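Local atomic coordinates of 6-phosphogluconate dehydrogenase NAD-binding (Dyadobacter fermentans, PDB entry 4GBJ), a protein that probably binds NAD or NADP and acts as an oxidoreductase, as do its relatives among the 6-phosphogluconate and 3-hydroxyisobutyrate dehydrogenases. Residues K133-K146 with F156-A170. Sequence-based numbering, arbitrary orientation.
Sequences KVGNICLSGNAGAK and FVKGVFDFGDDPGAA. With NA (sodium ion), chain E.
Lys-146 reaches from the first turn of its helix to Asp-162, its NZ meeting OD2 on the syn side at 2.8 Å in a salt bridge. A bend at chi3 (-57°) turns the ammonium across the carboxylate, where it also bonds weakly to the carbonyls of Gly-164 and Gly-141. Asp-162 OD2 accepts from Gly-164 N as well (2.9 Å), an Asx turn, so two donors hold the carboxylate. A methionine in place of Lys-146 would probably leave the Asp-162 charge without its mate and the carbonyls of Gly-164 and Gly-141 without this donor. Ser-140 OG gives its proton to Asp-166 O (2.8 Å) and receives Ala-170 N (3.0 Å, 171°), tying the strand end to the start of helix 169-197. Between the strands Ile-137 N, Ile-137 O, Leu-139 N and Leu-139 O bond in turn to Gly-159 O, Phe-161 N, Phe-161 O and Phe-163 N. Ile-137, Leu-139 and Val-160 pack on one sheet face, Leu-139 CD1 lying 3.6 Å from Val-160 CG1. On the other, Asn-136 OD1 meets the Phe-161 ring at its edge, and Cys-138 SG sits obliquely 3.6 Å from Phe-163 CE2; Met-208 of the second subunit packs on Cys-138 and Phe-161. Val-157 O binds the sodium ion at 2.4 Å, with Glu-154 O. Strands 136-139 and 159-162, joined through helix 143-153, form a parallel beta-alpha-beta unit at the edge of the Rossmann-type NAD-binding domain's sheet.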
# COMPACT_ATOMS: atom_id res chain seq x y z
N LYS B 133 -6.97 7.00 21.03
CA LYS B 133 -6.53 8.34 20.63
C LYS B 133 -5.31 8.29 19.67
O LYS B 133 -4.52 9.24 19.65
CB LYS B 133 -6.23 9.21 21.86
CG LYS B 133 -7.44 9.36 22.81
CD LYS B 133 -7.07 9.97 24.15
CE LYS B 133 -8.18 9.82 25.15
NZ LYS B 133 -7.71 10.12 26.53
N VAL B 134 -5.21 7.22 18.83
CA VAL B 134 -4.11 7.00 17.86
C VAL B 134 -4.52 7.41 16.42
O VAL B 134 -3.74 7.25 15.48
CB VAL B 134 -3.57 5.54 17.87
CG1 VAL B 134 -2.87 5.22 19.18
CG2 VAL B 134 -4.66 4.51 17.57
N GLY B 135 -5.75 7.88 16.26
CA GLY B 135 -6.28 8.34 14.98
C GLY B 135 -5.80 9.73 14.59
O GLY B 135 -5.02 10.37 15.29
N ASN B 136 -6.25 10.18 13.43
CA ASN B 136 -5.83 11.47 12.90
C ASN B 136 -7.01 12.22 12.33
O ASN B 136 -7.96 11.62 11.85
CB ASN B 136 -4.77 11.26 11.83
CG ASN B 136 -3.48 10.68 12.38
OD1 ASN B 136 -2.71 11.38 13.02
ND2 ASN B 136 -3.27 9.39 12.25
N ILE B 137 -6.90 13.53 12.28
CA ILE B 137 -7.94 14.36 11.64
C ILE B 137 -7.30 15.36 10.67
O ILE B 137 -6.20 15.85 10.91
CB ILE B 137 -8.80 15.04 12.75
CG1 ILE B 137 -10.21 15.37 12.25
CG2 ILE B 137 -8.11 16.27 13.35
CD1 ILE B 137 -11.13 15.83 13.38
N CYS B 138 -8.04 15.70 9.61
CA CYS B 138 -7.68 16.75 8.64
C CYS B 138 -8.67 17.85 8.80
O CYS B 138 -9.86 17.57 8.89
CB CYS B 138 -7.65 16.22 7.21
SG CYS B 138 -6.26 15.12 6.88
N LEU B 139 -8.20 19.09 8.81
CA LEU B 139 -9.08 20.25 8.96
C LEU B 139 -8.91 21.15 7.82
O LEU B 139 -7.79 21.38 7.41
CB LEU B 139 -8.78 21.04 10.24
CG LEU B 139 -8.74 20.30 11.55
CD1 LEU B 139 -8.30 21.25 12.63
CD2 LEU B 139 -10.11 19.64 11.88
N SER B 140 -10.00 21.73 7.34
CA SER B 140 -9.95 22.76 6.31
C SER B 140 -11.18 23.67 6.48
O SER B 140 -12.25 23.25 6.96
CB SER B 140 -9.84 22.15 4.93
OG SER B 140 -11.06 21.60 4.45
N GLY B 141 -10.99 24.93 6.11
CA GLY B 141 -11.98 25.99 6.30
C GLY B 141 -11.34 27.19 6.94
O GLY B 141 -10.11 27.31 6.95
N ASN B 142 -12.18 28.09 7.47
CA ASN B 142 -11.77 29.35 8.08
C ASN B 142 -10.70 29.17 9.20
O ASN B 142 -10.86 28.35 10.10
CB ASN B 142 -13.01 30.06 8.62
CG ASN B 142 -12.70 31.33 9.35
OD1 ASN B 142 -12.46 31.30 10.55
ND2 ASN B 142 -12.70 32.47 8.65
N ALA B 143 -9.61 29.98 9.15
CA ALA B 143 -8.48 29.86 10.08
C ALA B 143 -8.87 30.10 11.53
O ALA B 143 -8.50 29.28 12.37
CB ALA B 143 -7.36 30.80 9.68
N GLY B 144 -9.65 31.14 11.80
CA GLY B 144 -10.12 31.46 13.14
C GLY B 144 -10.98 30.35 13.71
O GLY B 144 -10.81 29.95 14.87
N ALA B 145 -11.85 29.79 12.88
CA ALA B 145 -12.70 28.69 13.33
C ALA B 145 -11.88 27.42 13.59
O ALA B 145 -12.09 26.79 14.61
CB ALA B 145 -13.80 28.43 12.33
N LYS B 146 -10.88 27.11 12.76
CA LYS B 146 -10.00 25.95 13.02
C LYS B 146 -9.20 26.15 14.31
O LYS B 146 -9.00 25.21 15.05
CB LYS B 146 -9.01 25.69 11.87
CG LYS B 146 -9.66 25.11 10.63
CD LYS B 146 -8.66 24.88 9.47
CE LYS B 146 -7.96 26.16 9.10
NZ LYS B 146 -7.35 26.11 7.79
N PHE B 156 -9.16 13.71 21.11
CA PHE B 156 -9.49 12.37 20.62
C PHE B 156 -8.68 11.91 19.41
O PHE B 156 -9.00 10.86 18.87
CB PHE B 156 -10.99 12.24 20.33
CG PHE B 156 -11.59 13.20 19.36
CD1 PHE B 156 -11.70 12.88 18.01
CD2 PHE B 156 -12.16 14.38 19.80
CE1 PHE B 156 -12.31 13.76 17.11
CE2 PHE B 156 -12.77 15.25 18.91
CZ PHE B 156 -12.83 14.94 17.57
N VAL B 157 -7.61 12.61 19.03
CA VAL B 157 -6.73 12.18 17.95
C VAL B 157 -5.32 12.47 18.34
O VAL B 157 -5.06 13.32 19.17
CB VAL B 157 -7.02 12.82 16.56
CG1 VAL B 157 -8.45 12.51 16.08
CG2 VAL B 157 -6.73 14.32 16.56
N LYS B 158 -4.39 11.81 17.65
CA LYS B 158 -2.97 12.04 17.80
C LYS B 158 -2.64 13.23 16.88
O LYS B 158 -2.35 14.31 17.36
CB LYS B 158 -2.18 10.77 17.44
CG LYS B 158 -0.68 10.93 17.36
CD LYS B 158 0.00 9.58 17.07
CE LYS B 158 1.40 9.74 16.54
NZ LYS B 158 2.33 10.30 17.57
N GLY B 159 -2.81 13.04 15.58
CA GLY B 159 -2.47 14.08 14.61
C GLY B 159 -3.62 14.93 14.12
O GLY B 159 -4.71 14.43 13.84
N VAL B 160 -3.31 16.22 13.94
CA VAL B 160 -4.19 17.23 13.39
C VAL B 160 -3.46 17.83 12.20
O VAL B 160 -2.41 18.43 12.39
CB VAL B 160 -4.58 18.31 14.44
CG1 VAL B 160 -5.58 19.30 13.83
CG2 VAL B 160 -5.17 17.67 15.68
N PHE B 161 -4.00 17.65 10.99
CA PHE B 161 -3.37 18.17 9.78
C PHE B 161 -4.24 19.29 9.22
O PHE B 161 -5.45 19.15 9.13
CB PHE B 161 -3.15 17.06 8.74
CG PHE B 161 -2.24 15.98 9.27
CD1 PHE B 161 -0.88 15.99 8.98
CD2 PHE B 161 -2.74 14.97 10.09
CE1 PHE B 161 -0.03 15.03 9.52
CE2 PHE B 161 -1.89 13.97 10.58
CZ PHE B 161 -0.55 14.00 10.30
N ASP B 162 -3.63 20.41 8.89
CA ASP B 162 -4.33 21.57 8.38
C ASP B 162 -4.18 21.67 6.87
O ASP B 162 -3.07 21.71 6.38
CB ASP B 162 -3.80 22.82 9.06
CG ASP B 162 -4.70 24.04 8.90
OD1 ASP B 162 -4.89 24.79 9.90
OD2 ASP B 162 -5.17 24.28 7.78
N PHE B 163 -5.29 21.69 6.14
CA PHE B 163 -5.27 21.77 4.67
C PHE B 163 -5.82 23.14 4.13
O PHE B 163 -6.22 23.22 2.96
CB PHE B 163 -6.03 20.55 4.08
CG PHE B 163 -5.12 19.34 4.09
CD1 PHE B 163 -4.26 19.09 3.03
CD2 PHE B 163 -5.02 18.53 5.21
CE1 PHE B 163 -3.31 18.08 3.11
CE2 PHE B 163 -4.12 17.47 5.24
CZ PHE B 163 -3.23 17.29 4.21
N GLY B 164 -5.72 24.21 4.94
CA GLY B 164 -6.03 25.56 4.48
C GLY B 164 -7.47 25.97 4.46
O GLY B 164 -8.31 25.37 5.15
N ASP B 165 -7.76 27.04 3.71
CA ASP B 165 -9.05 27.72 3.64
C ASP B 165 -10.16 27.00 2.95
O ASP B 165 -11.32 27.29 3.25
CB ASP B 165 -8.92 29.08 2.90
CG ASP B 165 -7.96 30.10 3.50
OD1 ASP B 165 -7.77 30.09 4.75
OD2 ASP B 165 -7.43 30.93 2.73
N ASP B 166 -9.87 26.22 1.90
CA ASP B 166 -10.91 25.58 1.10
C ASP B 166 -11.72 24.61 2.02
O ASP B 166 -11.16 23.62 2.46
CB ASP B 166 -10.26 24.81 -0.09
CG ASP B 166 -11.17 23.87 -0.91
OD1 ASP B 166 -12.39 23.82 -0.65
OD2 ASP B 166 -10.65 23.19 -1.80
N PRO B 167 -13.02 24.86 2.28
CA PRO B 167 -13.76 23.97 3.19
C PRO B 167 -13.84 22.49 2.79
O PRO B 167 -14.07 21.68 3.65
CB PRO B 167 -15.16 24.60 3.25
CG PRO B 167 -15.22 25.48 2.04
CD PRO B 167 -13.86 26.01 1.89
N GLY B 168 -13.67 22.17 1.53
CA GLY B 168 -13.73 20.80 1.06
C GLY B 168 -12.37 20.14 0.86
O GLY B 168 -12.31 18.98 0.50
N ALA B 169 -11.26 20.86 1.07
CA ALA B 169 -9.91 20.26 0.91
C ALA B 169 -9.63 19.03 1.81
O ALA B 169 -9.05 18.04 1.34
CB ALA B 169 -8.86 21.31 1.16
N ALA B 170 -9.97 19.10 3.11
CA ALA B 170 -9.70 17.95 3.97
C ALA B 170 -10.47 16.73 3.48
O ALA B 170 -9.97 15.59 3.54
CB ALA B 170 -10.06 18.27 5.41
NA NA E . -4.14 14.19 21.20
O HOH W 1 -8.02 8.78 17.59
O HOH W 2 -9.43 31.67 6.48
O HOH W 3 -6.83 28.47 6.74
O HOH W 4 -3.28 15.75 19.49
O HOH W 5 -3.15 16.14 22.79